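Local coordinates for tRNA (guanine(26)-N(2))-dimethyltransferase (Pyrococcus horikoshii, PDB 2EJT), which probably dimethylates the N2 atom of guanine 26 in a number of tRNAs, using S-adenosyl-L-methionine as donor of both methyl groups, at residues A[10-15]-A[91-96]; A[26-31]-A[56-61]; A[82-87]-A[116-121]. All blocks are in the same frame, centred on the assembly; numbering follows the deposited sequence.

Contact 1: A[10-15]-A[91-96]; sequences KAKILI and VMLNFD
Asn94 lays its carboxamide against the backbone of Lys12 and pairs with both of that residue's polar groups. Lys12 N donates to Asn94 OD1 at 3.0 Å, nearly straight (168°), in the carbonyl plane and on a lone pair. Asn94 ND2 returns a bond to Lys12 O at 2.8 Å, more bent, the acceptor lying somewhat out of the amide plane. The amide thus takes up backbone groups of strand 11-15 much as a neighbouring strand would, while ND2 is also bonded to Asn90 O one helical turn earlier. The contact sets the second strand of the small N-terminal hairpin, 4-8 and 11-15, against the C-terminal end of helix 81-94 in this class I-like methyltransferase. Beside the amide, a trans chi1 of -172° turns the Leu93 side chain toward the strand, and its CD2 comes within 3.9 Å of Leu14 CG; the two leucines meet at about a right angle. The outer side is looser. Lys12 runs extended past Asn94 in the opposite sense, its CE 3.4 Å from Leu93 O. A water bridges Lys10 O and Asn94 OD1, donating to both, a second bond to OD1 besides that from Lys12 N.

Contact 2: A[26-31]-A[56-61]; sequences VFYNPR and SATGIR. With SAM (S-adenosylmethionine), chain B.
Phe27 O and the methyl of Ala57 meet at 3.2 Å where the loop before helix 33-46 packs on the glycine-bearing turn that leads into helix 60-68, the place of the S-adenosylmethionine-binding loop in class I methyltransferases. Thr58 CG2 fits in beside them, 3.5 Å from Val26 CG1 and close to Tyr28 CB as well. Val26 reaches this spot because CG1 lies opposite the backbone N across the CA-CB bond (chi1 -176°), directed at the turn. At the methyl-donor end, Phe27 CD1 lies 3.5 Å from SAM CE, the carbon to be transferred. A water ties the two segments to the cofactor: it donates to Phe27 O and to the SAM carboxylate O, and accepts from Thr58 OG1 at 2.6 Å. The other carboxylate oxygen, OXT, receives weak bonds from NE and NH1 of Arg61, whose guanidinium also forms salt bridges with Asp136 and Asp138. Further out, Ile60 CG2 touches the edge of the Tyr28 ring, near its plane, and Tyr28 OH is bonded to Glu8. Asp78 accepts from Ala57 N, and a type II' turn from Ser56 to Gly59 shapes the loop, closed by Gly59 N to Ser56 O at 2.7 Å.

Contact 3: A[82-87]-A[116-121]; sequences DAYELM and INHDDA. With SAM (S-adenosylmethionine), chain B.
Asp120 OD1 is gripped twice: the adenine N6 of S-adenosylmethionine donates to it at 2.6 Å along an almost straight line (178°), and the backbone N of Asn122 donates to the same oxygen, which thereby caps helix 121-127. Asp120 is the N-cap residue of that helix, and its carboxylate stands at the rim of the base. Next to it, Ala121 N gives its hydrogen to SAM N1 at 2.7 Å. A donor (N6) and an acceptor (N1) on the Watson-Crick edge of the adenine are thereby both met, one by a side chain and one by the main chain.

The strand that leads into this loop is packed under helix 81-94. Over the short segments, helix 82-87 and strand 116-118 run nearly antiparallel (165°), with their axes 8.3 Å apart, a helix lying on the sheet of the Rossmann-like methyltransferase fold. Tyr84 points at the strand and takes His118 CB over one face of its ring, a CH-pi contact 3.7 Å from the centroid. The imidazole itself is slid aside; the planes are near parallel, 19° apart, but the rings barely overlap. Farther along the phenol, Tyr84 CE1 meets Ile116 CG2 at 3.6 Å, and the hydroxyl continues to Glu101. Met87, bent at its last torsion, puts CE 3.6 Å from the same Ile116 CG2, so one methyl is shared by tyrosine and methionine. From the opposite side of the strand, Asn117 ND2 reaches Asn77 OD1 on strand 73-78.

The chemistry implies a division of labour: apolar and CH-pi packing seats the strand beneath the helix, whereas the directional pair at Asp120 and Ala121 matches the 6-amino group and N1 of adenine, a pattern consistent with selection of this base.

In the fold
The three contacts cluster in one part of the methyltransferase fold. Contacts 1 and 2 have centres about 12 Å apart, as do contacts 2 and 3; contacts 1 and 3 are about 15 Å apart and share helix 81-94. Along the chain, contact 2 falls between the two segments of contact 1, and both its segments precede those of contact 3, while contacts 1 and 3 interleave. Ile13 packs on Tyr28 and Thr58, and Ala57 on Ala83 and Met87, joining neighbours directly. The N-terminal hairpin, the 56-61 turn and strand 113-118 are thus assembled round one helix, with contacts 2 and 3 touching opposite ends of S-adenosylmethionine, its methionine part and its adenine.

Contact 1: A[10-15]-A[91-96]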
loop_
_atom_site.group_PDB
_atom_site.type_symbol
_atom_site.label_atom_id
_atom_site.label_comp_id
_atom_site.label_asym_id
_atom_site.label_seq_id
_atom_site.Cartn_x
_atom_site.Cartn_y
_atom_site.Cartn_z
ATOM N N LYS A 10 10.082 -5.116 18.180
ATOM C CA LYS A 10 10.009 -5.398 19.612
ATOM C C LYS A 10 9.328 -6.737 19.903
ATOM O O LYS A 10 9.204 -7.140 21.060
ATOM C CB LYS A 10 9.237 -4.292 20.331
ATOM C CG LYS A 10 9.941 -2.955 20.391
ATOM C CD LYS A 10 9.106 -1.957 21.182
ATOM C CE LYS A 10 9.790 -0.603 21.282
ATOM N NZ LYS A 10 8.903 0.385 21.964
ATOM N N ALA A 11 8.894 -7.428 18.853
ATOM C CA ALA A 11 8.202 -8.695 19.030
ATOM C C ALA A 11 9.052 -9.947 18.847
ATOM O O ALA A 11 9.980 -9.984 18.040
ATOM C CB ALA A 11 6.993 -8.762 18.090
ATOM N N LYS A 12 8.710 -10.970 19.619
ATOM C CA LYS A 12 9.366 -12.266 19.552
ATOM C C LYS A 12 8.243 -13.265 19.292
ATOM O O LYS A 12 7.288 -13.348 20.061
ATOM C CB LYS A 12 10.079 -12.572 20.870
ATOM C CG LYS A 12 9.317 -12.148 22.109
ATOM C CD LYS A 12 10.192 -12.288 23.348
ATOM C CE LYS A 12 9.518 -11.715 24.584
ATOM N NZ LYS A 12 10.406 -11.792 25.782
ATOM N N ILE A 13 8.351 -14.008 18.197
ATOM C CA ILE A 13 7.317 -14.969 17.831
ATOM C C ILE A 13 7.871 -16.343 17.494
ATOM O O ILE A 13 9.047 -16.498 17.168
ATOM C CB ILE A 13 6.520 -14.498 16.585
ATOM C CG1 ILE A 13 7.469 -14.362 15.392
ATOM C CG2 ILE A 13 5.812 -13.182 16.871
ATOM C CD1 ILE A 13 6.781 -14.114 14.071
ATOM N N LEU A 14 7.000 -17.341 17.565
ATOM C CA LEU A 14 7.378 -18.697 17.228
ATOM C C LEU A 14 6.852 -18.961 15.826
ATOM O O LEU A 14 5.683 -18.694 15.529
ATOM C CB LEU A 14 6.752 -19.692 18.208
ATOM C CG LEU A 14 7.242 -19.637 19.655
ATOM C CD1 LEU A 14 6.471 -20.643 20.486
ATOM C CD2 LEU A 14 8.734 -19.932 19.709
ATOM N N ILE A 15 7.726 -19.453 14.958
ATOM C CA ILE A 15 7.340 -19.775 13.593
ATOM C C ILE A 15 7.733 -21.220 13.326
ATOM O O ILE A 15 8.799 -21.673 13.746
ATOM C CB ILE A 15 8.049 -18.868 12.553
ATOM C CG1 ILE A 15 9.560 -19.122 12.578
ATOM C CG2 ILE A 15 7.741 -17.400 12.840
ATOM C CD1 ILE A 15 10.320 -18.455 11.443
ATOM N N VAL A 91 1.150 -14.266 21.154
ATOM C CA VAL A 91 0.660 -13.109 21.889
ATOM C C VAL A 91 1.090 -13.273 23.343
ATOM O O VAL A 91 1.666 -12.363 23.936
ATOM C CB VAL A 91 -0.890 -12.981 21.840
ATOM C CG1 VAL A 91 -1.360 -11.980 22.896
ATOM C CG2 VAL A 91 -1.339 -12.505 20.460
ATOM N N MET A 92 0.818 -14.442 23.911
ATOM C CA MET A 92 1.178 -14.704 25.299
ATOM C C MET A 92 2.681 -14.786 25.491
ATOM O O MET A 92 3.172 -14.835 26.614
ATOM C CB MET A 92 0.498 -15.983 25.795
ATOM C CG MET A 92 -1.011 -15.845 25.842
ATOM S SD MET A 92 -1.477 -14.145 26.304
ATOM C CE MET A 92 -1.088 -14.148 28.063
ATOM N N LEU A 93 3.414 -14.782 24.386
ATOM C CA LEU A 93 4.866 -14.823 24.440
ATOM C C LEU A 93 5.387 -13.393 24.618
ATOM O O LEU A 93 6.508 -13.179 25.073
ATOM C CB LEU A 93 5.417 -15.424 23.145
ATOM C CG LEU A 93 6.913 -15.722 23.087
ATOM C CD1 LEU A 93 7.280 -16.686 24.209
ATOM C CD2 LEU A 93 7.262 -16.317 21.730
ATOM N N ASN A 94 4.554 -12.419 24.271
ATOM C CA ASN A 94 4.926 -11.010 24.360
ATOM C C ASN A 94 4.150 -10.255 25.432
ATOM O O ASN A 94 4.504 -9.126 25.780
ATOM C CB ASN A 94 4.692 -10.327 23.010
ATOM C CG ASN A 94 5.633 -10.821 21.937
ATOM O OD1 ASN A 94 6.754 -10.328 21.806
ATOM N ND2 ASN A 94 5.191 -11.808 21.168
ATOM N N PHE A 95 3.093 -10.876 25.947
ATOM C CA PHE A 95 2.258 -10.251 26.967
ATOM C C PHE A 95 2.019 -11.185 28.147
ATOM O O PHE A 95 2.035 -12.409 27.997
ATOM C CB PHE A 95 0.913 -9.848 26.353
ATOM C CG PHE A 95 1.014 -8.732 25.352
ATOM C CD1 PHE A 95 0.950 -7.406 25.762
ATOM C CD2 PHE A 95 1.221 -9.007 24.005
ATOM C CE1 PHE A 95 1.092 -6.367 24.845
ATOM C CE2 PHE A 95 1.366 -7.975 23.080
ATOM C CZ PHE A 95 1.303 -6.654 23.504
ATOM N N ASP A 96 1.805 -10.600 29.322
ATOM C CA ASP A 96 1.536 -11.380 30.523
ATOM C C ASP A 96 0.027 -11.428 30.727
ATOM O O ASP A 96 -0.723 -10.789 29.989
ATOM C CB ASP A 96 2.207 -10.740 31.743
ATOM C CG ASP A 96 3.723 -10.758 31.653
ATOM O OD1 ASP A 96 4.296 -11.861 31.527
ATOM O OD2 ASP A 96 4.343 -9.673 31.707
HETATM O O HOH W 1 8.565 -8.826 23.471
#

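Contact 2: A[26-31]-A[56-61]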
loop_
_atom_site.group_PDB
_atom_site.type_symbol
_atom_site.label_atom_id
_atom_site.label_comp_id
_atom_site.label_asym_id
_atom_site.label_seq_id
_atom_site.Cartn_x
_atom_site.Cartn_y
_atom_site.Cartn_z
ATOM N N VAL A 26 1.905 -22.419 9.099
ATOM C CA VAL A 26 1.569 -21.017 9.331
ATOM C C VAL A 26 2.598 -20.163 8.590
ATOM O O VAL A 26 3.804 -20.293 8.801
ATOM C CB VAL A 26 1.588 -20.662 10.837
ATOM C CG1 VAL A 26 1.128 -19.217 11.037
ATOM C CG2 VAL A 26 0.687 -21.618 11.607
ATOM N N PHE A 27 2.104 -19.281 7.730
ATOM C CA PHE A 27 2.955 -18.431 6.911
ATOM C C PHE A 27 3.614 -17.244 7.611
ATOM O O PHE A 27 2.996 -16.537 8.408
ATOM C CB PHE A 27 2.145 -17.941 5.704
ATOM C CG PHE A 27 2.957 -17.206 4.673
ATOM C CD1 PHE A 27 3.274 -15.858 4.837
ATOM C CD2 PHE A 27 3.391 -17.860 3.525
ATOM C CE1 PHE A 27 4.014 -15.169 3.863
ATOM C CE2 PHE A 27 4.128 -17.184 2.549
ATOM C CZ PHE A 27 4.439 -15.837 2.719
ATOM N N TYR A 28 4.889 -17.043 7.289
ATOM C CA TYR A 28 5.683 -15.942 7.818
ATOM C C TYR A 28 6.778 -15.597 6.811
ATOM O O TYR A 28 7.546 -16.464 6.394
ATOM C CB TYR A 28 6.336 -16.308 9.150
ATOM C CG TYR A 28 7.258 -15.214 9.645
ATOM C CD1 TYR A 28 6.745 -14.005 10.118
ATOM C CD2 TYR A 28 8.645 -15.356 9.569
ATOM C CE1 TYR A 28 7.586 -12.966 10.496
ATOM C CE2 TYR A 28 9.501 -14.317 9.946
ATOM C CZ TYR A 28 8.964 -13.125 10.406
ATOM O OH TYR A 28 9.795 -12.080 10.747
ATOM N N ASN A 29 6.846 -14.327 6.429
ATOM C CA ASN A 29 7.842 -13.862 5.473
ATOM C C ASN A 29 8.671 -12.739 6.082
ATOM O O ASN A 29 8.189 -11.610 6.228
ATOM C CB ASN A 29 7.161 -13.356 4.200
ATOM C CG ASN A 29 8.148 -13.054 3.089
ATOM O OD1 ASN A 29 9.353 -12.918 3.326
ATOM N ND2 ASN A 29 7.642 -12.932 1.870
ATOM N N PRO A 30 9.931 -13.034 6.451
ATOM C CA PRO A 30 10.811 -12.025 7.046
ATOM C C PRO A 30 11.043 -10.821 6.148
ATOM O O PRO A 30 11.335 -9.729 6.632
ATOM C CB PRO A 30 12.095 -12.806 7.341
ATOM C CG PRO A 30 12.065 -13.926 6.347
ATOM C CD PRO A 30 10.615 -14.336 6.350
ATOM N N ARG A 31 10.895 -11.016 4.841
ATOM C CA ARG A 31 11.082 -9.925 3.891
ATOM C C ARG A 31 9.986 -8.869 4.063
ATOM O O ARG A 31 10.165 -7.713 3.678
ATOM C CB ARG A 31 11.075 -10.463 2.456
ATOM C CG ARG A 31 12.217 -11.431 2.150
ATOM C CD ARG A 31 12.137 -11.965 0.726
ATOM N NE ARG A 31 12.439 -10.946 -0.277
ATOM C CZ ARG A 31 13.663 -10.506 -0.558
ATOM N NH1 ARG A 31 14.718 -10.994 0.086
ATOM N NH2 ARG A 31 13.835 -9.573 -1.484
ATOM N N SER A 56 -3.715 -12.363 9.968
ATOM C CA SER A 56 -2.441 -12.304 10.680
ATOM C C SER A 56 -1.468 -13.479 10.675
ATOM O O SER A 56 -0.313 -13.308 11.072
ATOM C CB SER A 56 -2.691 -11.877 12.135
ATOM O OG SER A 56 -3.824 -12.521 12.673
ATOM N N ALA A 57 -1.916 -14.654 10.238
ATOM C CA ALA A 57 -1.048 -15.834 10.198
ATOM C C ALA A 57 -0.399 -16.114 11.560
ATOM O O ALA A 57 -1.017 -16.717 12.432
ATOM C CB ALA A 57 0.033 -15.655 9.131
ATOM N N THR A 58 0.844 -15.680 11.742
ATOM C CA THR A 58 1.536 -15.905 13.011
ATOM C C THR A 58 1.104 -14.878 14.054
ATOM O O THR A 58 1.295 -15.081 15.256
ATOM C CB THR A 58 3.071 -15.802 12.858
ATOM O OG1 THR A 58 3.419 -14.469 12.466
ATOM C CG2 THR A 58 3.579 -16.785 11.812
ATOM N N GLY A 59 0.528 -13.778 13.579
ATOM C CA GLY A 59 0.081 -12.716 14.463
ATOM C C GLY A 59 1.100 -11.599 14.604
ATOM O O GLY A 59 0.856 -10.620 15.304
ATOM N N ILE A 60 2.235 -11.732 13.921
ATOM C CA ILE A 60 3.310 -10.740 14.001
ATOM C C ILE A 60 2.899 -9.287 13.770
ATOM O O ILE A 60 3.357 -8.389 14.483
ATOM C CB ILE A 60 4.473 -11.084 13.022
ATOM C CG1 ILE A 60 5.603 -10.064 13.166
ATOM C CG2 ILE A 60 3.974 -11.083 11.581
ATOM C CD1 ILE A 60 6.196 -9.997 14.545
ATOM N N ARG A 61 2.041 -9.048 12.785
ATOM C CA ARG A 61 1.619 -7.679 12.495
ATOM C C ARG A 61 0.856 -7.080 13.681
ATOM O O ARG A 61 1.231 -6.027 14.198
ATOM C CB ARG A 61 0.758 -7.651 11.229
ATOM C CG ARG A 61 0.539 -6.274 10.620
ATOM C CD ARG A 61 -0.225 -6.382 9.299
ATOM N NE ARG A 61 0.548 -7.084 8.276
ATOM C CZ ARG A 61 1.259 -6.486 7.323
ATOM N NH1 ARG A 61 1.935 -7.220 6.448
ATOM N NH2 ARG A 61 1.283 -5.161 7.226
HETATM N N SAM B . -0.443 -10.469 7.919
HETATM C CA SAM B . 0.779 -11.016 7.720
HETATM C C SAM B . 2.111 -10.738 8.135
HETATM O O SAM B . 2.710 -11.868 8.411
HETATM O OXT SAM B . 2.548 -9.559 8.189
HETATM C CB SAM B . 0.360 -12.194 6.784
HETATM C CG SAM B . -0.608 -13.046 5.998
HETATM S SD SAM B . -0.622 -14.444 4.986
HETATM C CE SAM B . 0.481 -14.147 3.618
HETATM C "C5'" SAM B . -2.284 -14.546 4.607
HETATM C "C4'" SAM B . -2.970 -15.794 5.291
HETATM O "O4'" SAM B . -4.344 -15.433 5.136
HETATM C "C3'" SAM B . -2.917 -17.034 6.174
HETATM O "O3'" SAM B . -2.427 -17.151 7.554
HETATM C "C2'" SAM B . -4.335 -17.611 6.079
HETATM O "O2'" SAM B . -4.774 -18.785 6.468
HETATM C "C1'" SAM B . -5.181 -16.553 5.399
HETATM N N9 SAM B . -6.699 -16.438 4.934
HETATM C C8 SAM B . -7.144 -16.851 3.755
HETATM N N7 SAM B . -8.425 -16.617 3.660
HETATM C C5 SAM B . -8.838 -16.050 4.770
HETATM C C6 SAM B . -10.082 -15.580 5.222
HETATM N N6 SAM B . -11.157 -15.679 4.445
HETATM N N1 SAM B . -10.183 -15.015 6.482
HETATM C C2 SAM B . -9.095 -14.906 7.298
HETATM N N3 SAM B . -7.881 -15.351 6.878
HETATM C C4 SAM B . -7.720 -15.929 5.623
HETATM O O HOH W 2 3.025 -14.199 9.903
#

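Contact 3: A[82-87]-A[116-121]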
loop_
_atom_site.group_PDB
_atom_site.type_symbol
_atom_site.label_atom_id
_atom_site.label_comp_id
_atom_site.label_asym_id
_atom_site.label_seq_id
_atom_site.Cartn_x
_atom_site.Cartn_y
_atom_site.Cartn_z
ATOM N N ASP A 82 -4.523 -23.664 12.650
ATOM C CA ASP A 82 -3.111 -23.658 13.011
ATOM C C ASP A 82 -2.619 -22.249 13.292
ATOM O O ASP A 82 -1.914 -22.013 14.274
ATOM C CB ASP A 82 -2.266 -24.264 11.886
ATOM C CG ASP A 82 -2.338 -25.775 11.851
ATOM O OD1 ASP A 82 -1.705 -26.374 10.956
ATOM O OD2 ASP A 82 -3.018 -26.365 12.718
ATOM N N ALA A 83 -2.981 -21.317 12.418
ATOM C CA ALA A 83 -2.577 -19.929 12.586
ATOM C C ALA A 83 -3.155 -19.388 13.893
ATOM O O ALA A 83 -2.462 -18.713 14.654
ATOM C CB ALA A 83 -3.066 -19.092 11.402
ATOM N N TYR A 84 -4.421 -19.695 14.151
ATOM C CA TYR A 84 -5.089 -19.239 15.367
ATOM C C TYR A 84 -4.336 -19.693 16.620
ATOM O O TYR A 84 -4.039 -18.886 17.499
ATOM C CB TYR A 84 -6.528 -19.769 15.411
ATOM C CG TYR A 84 -7.276 -19.400 16.672
ATOM C CD1 TYR A 84 -7.502 -18.063 17.008
ATOM C CD2 TYR A 84 -7.758 -20.384 17.533
ATOM C CE1 TYR A 84 -8.193 -17.714 18.174
ATOM C CE2 TYR A 84 -8.452 -20.048 18.704
ATOM C CZ TYR A 84 -8.664 -18.710 19.016
ATOM O OH TYR A 84 -9.342 -18.372 20.170
ATOM N N GLU A 85 -4.027 -20.984 16.698
ATOM C CA GLU A 85 -3.310 -21.515 17.852
ATOM C C GLU A 85 -1.942 -20.852 18.025
ATOM O O GLU A 85 -1.519 -20.556 19.144
ATOM C CB GLU A 85 -3.150 -23.031 17.717
ATOM C CG GLU A 85 -4.475 -23.785 17.682
ATOM C CD GLU A 85 -5.191 -23.804 19.025
ATOM O OE1 GLU A 85 -6.379 -24.195 19.051
ATOM O OE2 GLU A 85 -4.573 -23.442 20.053
ATOM N N LEU A 86 -1.251 -20.613 16.916
ATOM C CA LEU A 86 0.058 -19.977 16.973
ATOM C C LEU A 86 -0.097 -18.521 17.418
ATOM O O LEU A 86 0.730 -18.003 18.168
ATOM C CB LEU A 86 0.737 -20.048 15.602
ATOM C CG LEU A 86 2.203 -19.612 15.545
ATOM C CD1 LEU A 86 3.008 -20.391 16.577
ATOM C CD2 LEU A 86 2.752 -19.841 14.143
ATOM N N MET A 87 -1.165 -17.871 16.959
ATOM C CA MET A 87 -1.433 -16.482 17.327
ATOM C C MET A 87 -1.567 -16.333 18.844
ATOM O O MET A 87 -0.974 -15.440 19.444
ATOM C CB MET A 87 -2.711 -15.989 16.638
ATOM C CG MET A 87 -2.491 -15.443 15.232
ATOM S SD MET A 87 -3.973 -15.528 14.193
ATOM C CE MET A 87 -5.007 -14.341 14.969
ATOM N N ILE A 116 -8.043 -12.142 19.760
ATOM C CA ILE A 116 -7.584 -13.133 18.801
ATOM C C ILE A 116 -8.800 -13.901 18.312
ATOM O O ILE A 116 -9.535 -14.493 19.103
ATOM C CB ILE A 116 -6.583 -14.080 19.463
ATOM C CG1 ILE A 116 -5.537 -13.250 20.217
ATOM C CG2 ILE A 116 -5.912 -14.953 18.411
ATOM C CD1 ILE A 116 -4.556 -14.067 21.011
ATOM N N ASN A 117 -9.011 -13.887 17.001
ATOM C CA ASN A 117 -10.174 -14.538 16.426
ATOM C C ASN A 117 -9.837 -15.587 15.374
ATOM O O ASN A 117 -8.895 -15.431 14.601
ATOM C CB ASN A 117 -11.086 -13.465 15.817
ATOM C CG ASN A 117 -12.494 -13.958 15.577
ATOM O OD1 ASN A 117 -13.234 -14.253 16.522
ATOM N ND2 ASN A 117 -12.878 -14.056 14.309
ATOM N N HIS A 118 -10.615 -16.664 15.365
ATOM C CA HIS A 118 -10.455 -17.746 14.393
ATOM C C HIS A 118 -11.697 -17.633 13.512
ATOM O O HIS A 118 -12.783 -18.038 13.920
ATOM C CB HIS A 118 -10.444 -19.107 15.099
ATOM C CG HIS A 118 -10.445 -20.278 14.163
ATOM N ND1 HIS A 118 -10.904 -21.524 14.533
ATOM C CD2 HIS A 118 -10.045 -20.392 12.875
ATOM C CE1 HIS A 118 -10.790 -22.355 13.512
ATOM N NE2 HIS A 118 -10.271 -21.693 12.494
ATOM N N ASP A 119 -11.555 -17.073 12.317
ATOM C CA ASP A 119 -12.724 -16.911 11.462
ATOM C C ASP A 119 -12.386 -16.327 10.097
ATOM O O ASP A 119 -11.248 -15.940 9.828
ATOM C CB ASP A 119 -13.730 -15.984 12.159
ATOM C CG ASP A 119 -15.137 -16.110 11.606
ATOM O OD1 ASP A 119 -15.994 -15.296 12.002
ATOM O OD2 ASP A 119 -15.396 -17.019 10.787
ATOM N N ASP A 120 -13.397 -16.281 9.239
ATOM C CA ASP A 120 -13.262 -15.708 7.910
ATOM C C ASP A 120 -13.184 -14.207 8.168
ATOM O O ASP A 120 -14.007 -13.662 8.907
ATOM C CB ASP A 120 -14.508 -16.011 7.069
ATOM C CG ASP A 120 -14.373 -15.549 5.625
ATOM O OD1 ASP A 120 -13.469 -14.747 5.321
ATOM O OD2 ASP A 120 -15.185 -15.985 4.788
ATOM N N ALA A 121 -12.198 -13.545 7.573
ATOM C CA ALA A 121 -12.037 -12.105 7.751
ATOM C C ALA A 121 -13.325 -11.378 7.362
ATOM O O ALA A 121 -13.712 -10.411 8.016
ATOM C CB ALA A 121 -10.870 -11.597 6.907
HETATM N N SAM B . -0.443 -10.469 7.919
HETATM C CA SAM B . 0.779 -11.016 7.720
HETATM C C SAM B . 2.111 -10.738 8.135
HETATM O O SAM B . 2.710 -11.868 8.411
HETATM O OXT SAM B . 2.548 -9.559 8.189
HETATM C CB SAM B . 0.360 -12.194 6.784
HETATM C CG SAM B . -0.608 -13.046 5.998
HETATM S SD SAM B . -0.622 -14.444 4.986
HETATM C CE SAM B . 0.481 -14.147 3.618
HETATM C "C5'" SAM B . -2.284 -14.546 4.607
HETATM C "C4'" SAM B . -2.970 -15.794 5.291
HETATM O "O4'" SAM B . -4.344 -15.433 5.136
HETATM C "C3'" SAM B . -2.917 -17.034 6.174
HETATM O "O3'" SAM B . -2.427 -17.151 7.554
HETATM C "C2'" SAM B . -4.335 -17.611 6.079
HETATM O "O2'" SAM B . -4.774 -18.785 6.468
HETATM C "C1'" SAM B . -5.181 -16.553 5.399
HETATM N N9 SAM B . -6.699 -16.438 4.934
HETATM C C8 SAM B . -7.144 -16.851 3.755
HETATM N N7 SAM B . -8.425 -16.617 3.660
HETATM C C5 SAM B . -8.838 -16.050 4.770
HETATM C C6 SAM B . -10.082 -15.580 5.222
HETATM N N6 SAM B . -11.157 -15.679 4.445
HETATM N N1 SAM B . -10.183 -15.015 6.482
HETATM C C2 SAM B . -9.095 -14.906 7.298
HETATM N N3 SAM B . -7.881 -15.351 6.878
HETATM C C4 SAM B . -7.720 -15.929 5.623
#